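PDB 2IX4: 3-oxoacyl-[acyl-carrier-protein] synthase from Arabidopsis thaliana, which catalyses the condensation steps of mitochondrial fatty acid synthesis, lengthening acyl chains by two carbons taken from malonyl-ACP. Local coordinates for residues A[3-8]-A[269-274]. Residues are numbered along the deposited sequence; the frame is centred on the assembly and turned at random.
Sequences VVVTGL and KIYAEL
Val4 and Glu273 face each other as a non-hydrogen-bonded antiparallel pair, where the first strand of this thiolase-fold condensing enzyme meets strand 272-281. The example illustrates how a sheet joins strands some 260 residues apart, one from each half of the ketosynthase: strand 3-12 is also paired with strand 251-259, while strand 272-281 continues to strand 422-429.

Three backbone hydrogen bonds make the join. Leu274 N donates to Val3 O, Val5 N to Ala272 O (2.9 Å), and Tyr271 N to Val5 O (2.8 Å). Carbonyl oxygens also receive CA-H contacts, as from Val4 CA to Ala272 O.

Apolar side chains fill in on both sides. On the side of Val4, the CB of that residue lies 3.6 Å from Ile270 CG2; chi1 of -65° sets Ile270 CG1 beside the backbone N and turns CG2 toward Val4. Ile431 covers both residues. Leu8 and Tyr271 approach from opposite directions, and Leu8 CD1 sits over one ring face in a CH-pi contact, 3.8 Å from the Tyr271 ring centroid and 16° off its normal. Thr6 C lies in the ring plane at its edge. Helix 364-378 adds Ile373 against Val5, Leu8 and Tyr271, and His377 meets the tyrosine ring edge-to-face.

Several polar ends have partners beyond the two strands: Asp102 OD2 hydrogen-bonds to Tyr271 OH, Asp102 OD1 forms a salt bridge with Lys269 NZ, and Arg2 forms another with Glu273 OE1. Two waters complete the seam. One donates to Lys269 O; its very short approach to Thr6 O is doubtful. The other accepts from Val3 N and donates to Leu274 O, and the extended Glu273 chain (chi1 -180°) brings OE2 to within 2.8 Å of this same water oxygen.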
loop_
_atom_site.group_PDB
_atom_site.type_symbol
_atom_site.label_atom_id
_atom_site.label_comp_id
_atom_site.label_asym_id
_atom_site.label_seq_id
_atom_site.Cartn_x
_atom_site.Cartn_y
_atom_site.Cartn_z
ATOM N N VAL A 3 12.479 -19.311 3.633
ATOM C CA VAL A 3 12.782 -18.142 2.809
ATOM C C VAL A 3 14.140 -17.562 3.192
ATOM O O VAL A 3 14.385 -17.243 4.358
ATOM C CB VAL A 3 11.675 -17.057 2.929
ATOM C CG1 VAL A 3 11.976 -15.864 2.028
ATOM C CG2 VAL A 3 10.303 -17.651 2.591
ATOM N N VAL A 4 15.022 -17.443 2.204
ATOM C CA VAL A 4 16.363 -16.908 2.432
ATOM C C VAL A 4 16.628 -15.645 1.609
ATOM O O VAL A 4 15.914 -15.355 0.646
ATOM C CB VAL A 4 17.483 -17.963 2.175
ATOM C CG1 VAL A 4 17.362 -19.134 3.138
ATOM C CG2 VAL A 4 17.488 -18.436 0.722
ATOM N N VAL A 5 17.657 -14.903 2.005
ATOM C CA VAL A 5 18.038 -13.666 1.338
ATOM C C VAL A 5 19.280 -13.940 0.500
ATOM O O VAL A 5 20.298 -14.394 1.028
ATOM C CB VAL A 5 18.323 -12.542 2.359
ATOM C CG1 VAL A 5 18.695 -11.250 1.645
ATOM C CG2 VAL A 5 17.116 -12.321 3.266
ATOM N N THR A 6 19.191 -13.667 -0.801
ATOM C CA THR A 6 20.280 -13.972 -1.730
ATOM C C THR A 6 20.852 -12.741 -2.436
ATOM O O THR A 6 21.845 -12.843 -3.154
ATOM C CB THR A 6 19.850 -15.019 -2.791
ATOM O OG1 THR A 6 18.634 -14.601 -3.421
ATOM C CG2 THR A 6 19.642 -16.382 -2.154
ATOM N N GLY A 7 20.233 -11.583 -2.227
ATOM C CA GLY A 7 20.704 -10.346 -2.842
ATOM C C GLY A 7 20.329 -9.123 -2.035
ATOM O O GLY A 7 19.224 -9.048 -1.502
ATOM N N LEU A 8 21.258 -8.174 -1.945
ATOM C CA LEU A 8 21.030 -6.919 -1.226
ATOM C C LEU A 8 21.290 -5.723 -2.138
ATOM O O LEU A 8 22.233 -5.730 -2.934
ATOM C CB LEU A 8 21.926 -6.831 0.018
ATOM C CG LEU A 8 21.915 -7.935 1.086
ATOM C CD1 LEU A 8 22.991 -7.670 2.124
ATOM C CD2 LEU A 8 20.565 -8.063 1.764
ATOM N N LYS A 269 24.598 -17.774 -3.184
ATOM C CA LYS A 269 25.088 -17.480 -1.847
ATOM C C LYS A 269 23.941 -16.928 -1.011
ATOM O O LYS A 269 23.114 -16.159 -1.500
ATOM C CB LYS A 269 26.315 -16.554 -1.864
ATOM C CG LYS A 269 26.140 -15.198 -2.540
ATOM C CD LYS A 269 25.970 -14.076 -1.520
ATOM C CE LYS A 269 26.587 -12.770 -2.017
ATOM N NZ LYS A 269 26.077 -12.366 -3.355
ATOM N N ILE A 270 23.884 -17.357 0.240
ATOM C CA ILE A 270 22.776 -17.022 1.115
ATOM C C ILE A 270 23.278 -16.179 2.281
ATOM O O ILE A 270 24.197 -16.581 2.998
ATOM C CB ILE A 270 22.063 -18.302 1.614
ATOM C CG1 ILE A 270 21.418 -19.040 0.435
ATOM C CG2 ILE A 270 21.025 -17.962 2.671
ATOM C CD1 ILE A 270 21.107 -20.500 0.700
ATOM N N TYR A 271 22.678 -15.006 2.454
ATOM C CA TYR A 271 23.036 -14.108 3.545
ATOM C C TYR A 271 22.476 -14.603 4.875
ATOM O O TYR A 271 23.206 -14.709 5.861
ATOM C CB TYR A 271 22.530 -12.688 3.266
ATOM C CG TYR A 271 23.308 -11.933 2.207
ATOM C CD1 TYR A 271 22.852 -11.876 0.892
ATOM C CD2 TYR A 271 24.495 -11.267 2.524
ATOM C CE1 TYR A 271 23.556 -11.179 -0.083
ATOM C CE2 TYR A 271 25.207 -10.567 1.554
ATOM C CZ TYR A 271 24.730 -10.529 0.253
ATOM O OH TYR A 271 25.424 -9.841 -0.717
ATOM N N ALA A 272 21.180 -14.907 4.885
ATOM C CA ALA A 272 20.452 -15.261 6.101
ATOM C C ALA A 272 19.081 -15.824 5.746
ATOM O O ALA A 272 18.667 -15.771 4.589
ATOM C CB ALA A 272 20.295 -14.031 7.007
ATOM N N GLU A 273 18.389 -16.364 6.747
ATOM C CA GLU A 273 17.003 -16.789 6.606
ATOM C C GLU A 273 16.105 -15.757 7.277
ATOM O O GLU A 273 16.459 -15.209 8.324
ATOM C CB GLU A 273 16.798 -18.166 7.250
ATOM C CG GLU A 273 15.371 -18.708 7.152
ATOM C CD GLU A 273 15.161 -20.032 7.873
ATOM O OE1 GLU A 273 16.065 -20.481 8.610
ATOM O OE2 GLU A 273 14.075 -20.626 7.703
ATOM N N LEU A 274 14.954 -15.482 6.672
ATOM C CA LEU A 274 13.930 -14.675 7.325
ATOM C C LEU A 274 13.010 -15.621 8.093
ATOM O O LEU A 274 12.284 -16.413 7.489
ATOM C CB LEU A 274 13.148 -13.843 6.306
ATOM C CG LEU A 274 12.467 -12.568 6.822
ATOM C CD1 LEU A 274 12.122 -11.671 5.647
ATOM C CD2 LEU A 274 11.229 -12.844 7.665
HETATM O O HOH W 1 12.023 -19.059 6.504
HETATM O O HOH W 2 23.190 -14.822 -4.033
#